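Long-range contact in UPF0311 protein CA_C3321 (Clostridium acetobutylicum ATCC 824, PDB 3G7G), which is of unknown function but belongs to the UPF0311 (DUF3237) family and folds into an antiparallel beta barrel: residues Asn91-Val97 with Tyr116-Pro122. Sequence-based numbering, arbitrary orientation.
Sequences NNGIRTV and YYFRTIP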
ATOM      1  N   ASN A  91       7.693  -7.197   5.128  1.00 27.27           N
ATOM      2  CA  ASN A  91       7.942  -6.723   6.500  1.00 27.24           C
ATOM      3  C   ASN A  91       8.247  -5.238   6.457  1.00 27.39           C
ATOM      4  O   ASN A  91       9.267  -4.840   5.887  1.00 26.10           O
ATOM      5  CB  ASN A  91       9.128  -7.505   7.120  1.00 26.89           C
ATOM      6  CG  ASN A  91       9.125  -7.489   8.649  1.00 27.75           C
ATOM      7  OD1 ASN A  91       8.210  -6.994   9.266  1.00 25.65           O
ATOM      8  ND2 ASN A  91      10.162  -8.037   9.253  1.00 28.74           N
ATOM      9  N   ASN A  92       7.348  -4.409   7.002  1.00 27.65           N
ATOM     10  CA  ASN A  92       7.473  -2.958   6.866  1.00 26.99           C
ATOM     11  C   ASN A  92       7.568  -2.362   8.232  1.00 26.88           C
ATOM     12  O   ASN A  92       6.756  -2.654   9.100  1.00 25.33           O
ATOM     13  CB  ASN A  92       6.273  -2.323   6.141  1.00 27.81           C
ATOM     14  CG  ASN A  92       6.035  -2.889   4.779  1.00 27.73           C
ATOM     15  OD1 ASN A  92       5.003  -3.475   4.520  1.00 32.74           O
ATOM     16  ND2 ASN A  92       6.962  -2.711   3.908  1.00 26.74           N
ATOM     17  N   GLY A  93       8.570  -1.518   8.441  1.00 27.14           N
ATOM     18  CA  GLY A  93       8.776  -0.980   9.750  1.00 27.71           C
ATOM     19  C   GLY A  93       9.646   0.245   9.831  1.00 27.56           C
ATOM     20  O   GLY A  93       9.928   0.916   8.830  1.00 26.00           O
ATOM     21  N   ILE A  94      10.038   0.549  11.065  1.00 28.23           N
ATOM     22  CA  ILE A  94      10.855   1.739  11.324  1.00 28.81           C
ATOM     23  C   ILE A  94      12.016   1.450  12.228  1.00 28.82           C
ATOM     24  O   ILE A  94      12.007   0.467  13.002  1.00 26.88           O
ATOM     25  CB  ILE A  94      10.033   2.917  11.847  1.00 29.28           C
ATOM     26  CG1 ILE A  94       9.330   2.539  13.129  1.00 31.25           C
ATOM     27  CG2 ILE A  94       9.001   3.388  10.764  1.00 26.92           C
ATOM     28  CD1 ILE A  94       8.611   3.740  13.788  1.00 31.58           C
ATOM     29  N   ARG A  95      13.050   2.282  12.078  1.00 29.22           N
ATOM     30  CA  ARG A  95      14.232   2.190  12.922  1.00 29.51           C
ATOM     31  C   ARG A  95      14.691   3.609  13.210  1.00 29.08           C
ATOM     32  O   ARG A  95      15.008   4.364  12.293  1.00 27.64           O
ATOM     33  CB  ARG A  95      15.334   1.375  12.248  1.00 29.11           C
ATOM     34  CG  ARG A  95      16.641   1.389  13.018  1.00 30.62           C
ATOM     35  CD  ARG A  95      17.557   0.340  12.529  1.00 32.51           C
ATOM     36  NE  ARG A  95      18.053   0.697  11.207  1.00 36.88           N
ATOM     37  CZ  ARG A  95      18.307  -0.154  10.218  1.00 38.09           C
ATOM     38  NH1 ARG A  95      18.085  -1.456  10.355  1.00 40.43           N
ATOM     39  NH2 ARG A  95      18.785   0.307   9.075  1.00 37.88           N
ATOM     40  N   THR A  96      14.675   3.966  14.490  1.00 28.85           N
ATOM     41  CA  THR A  96      15.038   5.285  14.936  1.00 29.68           C
ATOM     42  C   THR A  96      16.139   5.139  15.987  1.00 29.80           C
ATOM     43  O   THR A  96      16.340   4.061  16.537  1.00 28.41           O
ATOM     44  CB  THR A  96      13.852   6.021  15.598  1.00 29.48           C
ATOM     45  OG1 THR A  96      13.494   5.339  16.795  1.00 27.17           O
ATOM     46  CG2 THR A  96      12.661   6.083  14.722  1.00 28.49           C
ATOM     47  N   VAL A  97      16.834   6.244  16.231  1.00 31.55           N
ATOM     48  CA  VAL A  97      17.823   6.387  17.316  1.00 32.71           C
ATOM     49  C   VAL A  97      17.583   7.705  18.033  1.00 33.39           C
ATOM     50  O   VAL A  97      17.006   8.607  17.455  1.00 32.92           O
ATOM     51  CB  VAL A  97      19.309   6.390  16.812  1.00 32.44           C
ATOM     52  CG1 VAL A  97      19.706   5.024  16.299  1.00 32.87           C
ATOM     53  CG2 VAL A  97      19.571   7.491  15.751  1.00 32.50           C
ATOM     54  N   TYR A 116      18.937   1.634  19.300  1.00 35.85           N
ATOM     55  CA  TYR A 116      17.852   1.602  18.314  1.00 35.10           C
ATOM     56  C   TYR A 116      16.457   1.243  18.852  1.00 33.12           C
ATOM     57  O   TYR A 116      16.316   0.366  19.694  1.00 33.00           O
ATOM     58  CB  TYR A 116      18.186   0.608  17.214  1.00 36.74           C
ATOM     59  CG  TYR A 116      19.345   0.997  16.320  1.00 37.31           C
ATOM     60  CD1 TYR A 116      19.199   1.948  15.331  1.00 39.85           C
ATOM     61  CD2 TYR A 116      20.571   0.352  16.435  1.00 41.25           C
ATOM     62  CE1 TYR A 116      20.252   2.276  14.480  1.00 39.66           C
ATOM     63  CE2 TYR A 116      21.633   0.661  15.599  1.00 40.24           C
ATOM     64  CZ  TYR A 116      21.478   1.629  14.638  1.00 40.40           C
ATOM     65  OH  TYR A 116      22.548   1.933  13.834  1.00 40.49           O
ATOM     66  N   TYR A 117      15.450   1.967  18.372  1.00 30.95           N
ATOM     67  CA  TYR A 117      14.080   1.484  18.294  1.00 30.16           C
ATOM     68  C   TYR A 117      13.921   0.867  16.906  1.00 29.14           C
ATOM     69  O   TYR A 117      14.035   1.563  15.919  1.00 28.43           O
ATOM     70  CB  TYR A 117      13.101   2.632  18.447  1.00 28.99           C
ATOM     71  CG  TYR A 117      11.655   2.221  18.365  1.00 29.19           C
ATOM     72  CD1 TYR A 117      10.996   1.776  19.492  1.00 28.72           C
ATOM     73  CD2 TYR A 117      10.944   2.269  17.152  1.00 28.27           C
ATOM     74  CE1 TYR A 117       9.690   1.379  19.427  1.00 27.75           C
ATOM     75  CE2 TYR A 117       9.644   1.871  17.079  1.00 26.03           C
ATOM     76  CZ  TYR A 117       9.010   1.448  18.235  1.00 26.86           C
ATOM     77  OH  TYR A 117       7.690   1.040  18.226  1.00 28.55           O
ATOM     78  N   PHE A 118      13.642  -0.423  16.836  1.00 28.77           N
ATOM     79  CA  PHE A 118      13.625  -1.137  15.572  1.00 29.51           C
ATOM     80  C   PHE A 118      12.439  -2.133  15.594  1.00 29.12           C
ATOM     81  O   PHE A 118      12.537  -3.199  16.167  1.00 29.51           O
ATOM     82  CB  PHE A 118      15.013  -1.788  15.402  1.00 29.49           C
ATOM     83  CG  PHE A 118      15.268  -2.403  14.061  1.00 29.97           C
ATOM     84  CD1 PHE A 118      16.421  -3.162  13.869  1.00 30.20           C
ATOM     85  CD2 PHE A 118      14.379  -2.246  12.988  1.00 29.58           C
ATOM     86  CE1 PHE A 118      16.685  -3.768  12.639  1.00 31.01           C
ATOM     87  CE2 PHE A 118      14.629  -2.869  11.770  1.00 29.92           C
ATOM     88  CZ  PHE A 118      15.799  -3.621  11.596  1.00 30.74           C
ATOM     89  N   ARG A 119      11.302  -1.708  15.036  1.00 28.59           N
ATOM     90  CA  ARG A 119      10.065  -2.471  15.074  1.00 28.38           C
ATOM     91  C   ARG A 119       9.392  -2.454  13.732  1.00 27.40           C
ATOM     92  O   ARG A 119       9.446  -1.450  13.022  1.00 27.18           O
ATOM     93  CB  ARG A 119       9.115  -1.862  16.100  1.00 29.05           C
ATOM     94  CG  ARG A 119       9.690  -1.791  17.513  1.00 29.96           C
ATOM     95  CD  ARG A 119       9.836  -3.150  18.036  1.00 33.85           C
ATOM     96  NE  ARG A 119      10.149  -3.202  19.452  1.00 36.21           N
ATOM     97  CZ  ARG A 119      11.345  -3.462  19.940  1.00 37.45           C
ATOM     98  NH1 ARG A 119      12.379  -3.651  19.129  1.00 40.43           N
ATOM     99  NH2 ARG A 119      11.512  -3.524  21.252  1.00 38.29           N
ATOM    100  N   THR A 120       8.732  -3.558  13.404  1.00 27.38           N
ATOM    101  CA  THR A 120       8.104  -3.752  12.107  1.00 27.31           C
ATOM    102  C   THR A 120       6.810  -4.590  12.213  1.00 26.78           C
ATOM    103  O   THR A 120       6.550  -5.269  13.223  1.00 27.68           O
ATOM    104  CB  THR A 120       9.074  -4.431  11.064  1.00 27.12           C
ATOM    105  OG1 THR A 120       9.079  -5.843  11.248  1.00 29.17           O
ATOM    106  CG2 THR A 120      10.475  -3.950  11.203  1.00 29.31           C
ATOM    107  N   ILE A 121       6.003  -4.501  11.159  1.00 26.50           N
ATOM    108  CA  ILE A 121       4.798  -5.264  10.993  1.00 25.38           C
ATOM    109  C   ILE A 121       4.966  -6.163   9.732  1.00 25.01           C
ATOM    110  O   ILE A 121       4.993  -5.678   8.608  1.00 24.13           O
ATOM    111  CB  ILE A 121       3.569  -4.384  10.804  1.00 25.91           C
ATOM    112  CG1 ILE A 121       3.413  -3.309  11.887  1.00 26.73           C
ATOM    113  CG2 ILE A 121       2.312  -5.261  10.733  1.00 25.24           C
ATOM    114  CD1 ILE A 121       3.231  -3.782  13.265  1.00 23.41           C
ATOM    115  N   PRO A 122       5.092  -7.485   9.938  1.00 24.79           N
ATOM    116  CA  PRO A 122       5.067  -8.440   8.834  1.00 25.45           C
ATOM    117  C   PRO A 122       3.655  -8.868   8.378  1.00 25.73           C
ATOM    118  O   PRO A 122       2.731  -9.029   9.214  1.00 25.31           O
ATOM    119  CB  PRO A 122       5.838  -9.614   9.396  1.00 24.43           C
ATOM    120  CG  PRO A 122       5.451  -9.587  10.882  1.00 25.71           C
ATOM    121  CD  PRO A 122       5.245  -8.152  11.238  1.00 24.71           C
TER
HETATM  122  O   HOH W   1       3.324  -5.397   6.649  1.00 57.26           O
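Two neighbouring antiparallel strands of the barrel, 86-96 and 117-126, pair here through N92 with I121, I94 with R119 and T96 with Y117. Each of these three pairs closes two backbone hydrogen bonds; the straightest runs from I121 N to N92 O, 2.9 Å long with 179° at the hydrogen. The non-hydrogen-bonded pairs G93-T120 and R95-F118 alternate with them, and N91-P122 follows at the end; the side chains of N91, R95, F118, T120 and P122 lie on one face. F118 and R95 run side by side there. The arginine chain is extended through chi1 (173°) and chi2, bringing CD over the phenyl face, 3.9 Å from the ring centroid, in a CH-pi contact. A bend at chi3 then keeps the guanidinium above the same ring, its plane inclined by 75°, in a cation-pi interaction with CZ 4.8 Å from the centroid. Arginine suits the place by offering one aromatic face both methylenes and a charge. On the other flank R95 CG touches Y116 CD1 at 3.5 Å, and V97 CG1 packs against the same tyrosine ring. Further along, T120 OG1 donates a hydrogen bond to N91 OD1, the side chains crossing at about a right angle; its 2.5 Å length is very short and doubtful in detail. Where a side chain would stand at G93, T120 CG2 and R119 O already fill the space, so glycine permits the 3.7 Å approach of G93 CA to T120 CA. On the reverse face I94 CD1 meets the edge of the Y117 ring at CE2, 3.9 Å away. The Y117 hydroxyl is hydrogen-bonded to I157 O and I138 N of a second subunit, against which I94, R119 and I121 also pack. The whole is a regular antiparallel ladder between adjacent strands of a closed beta barrel, consistent with the AOC-barrel clan.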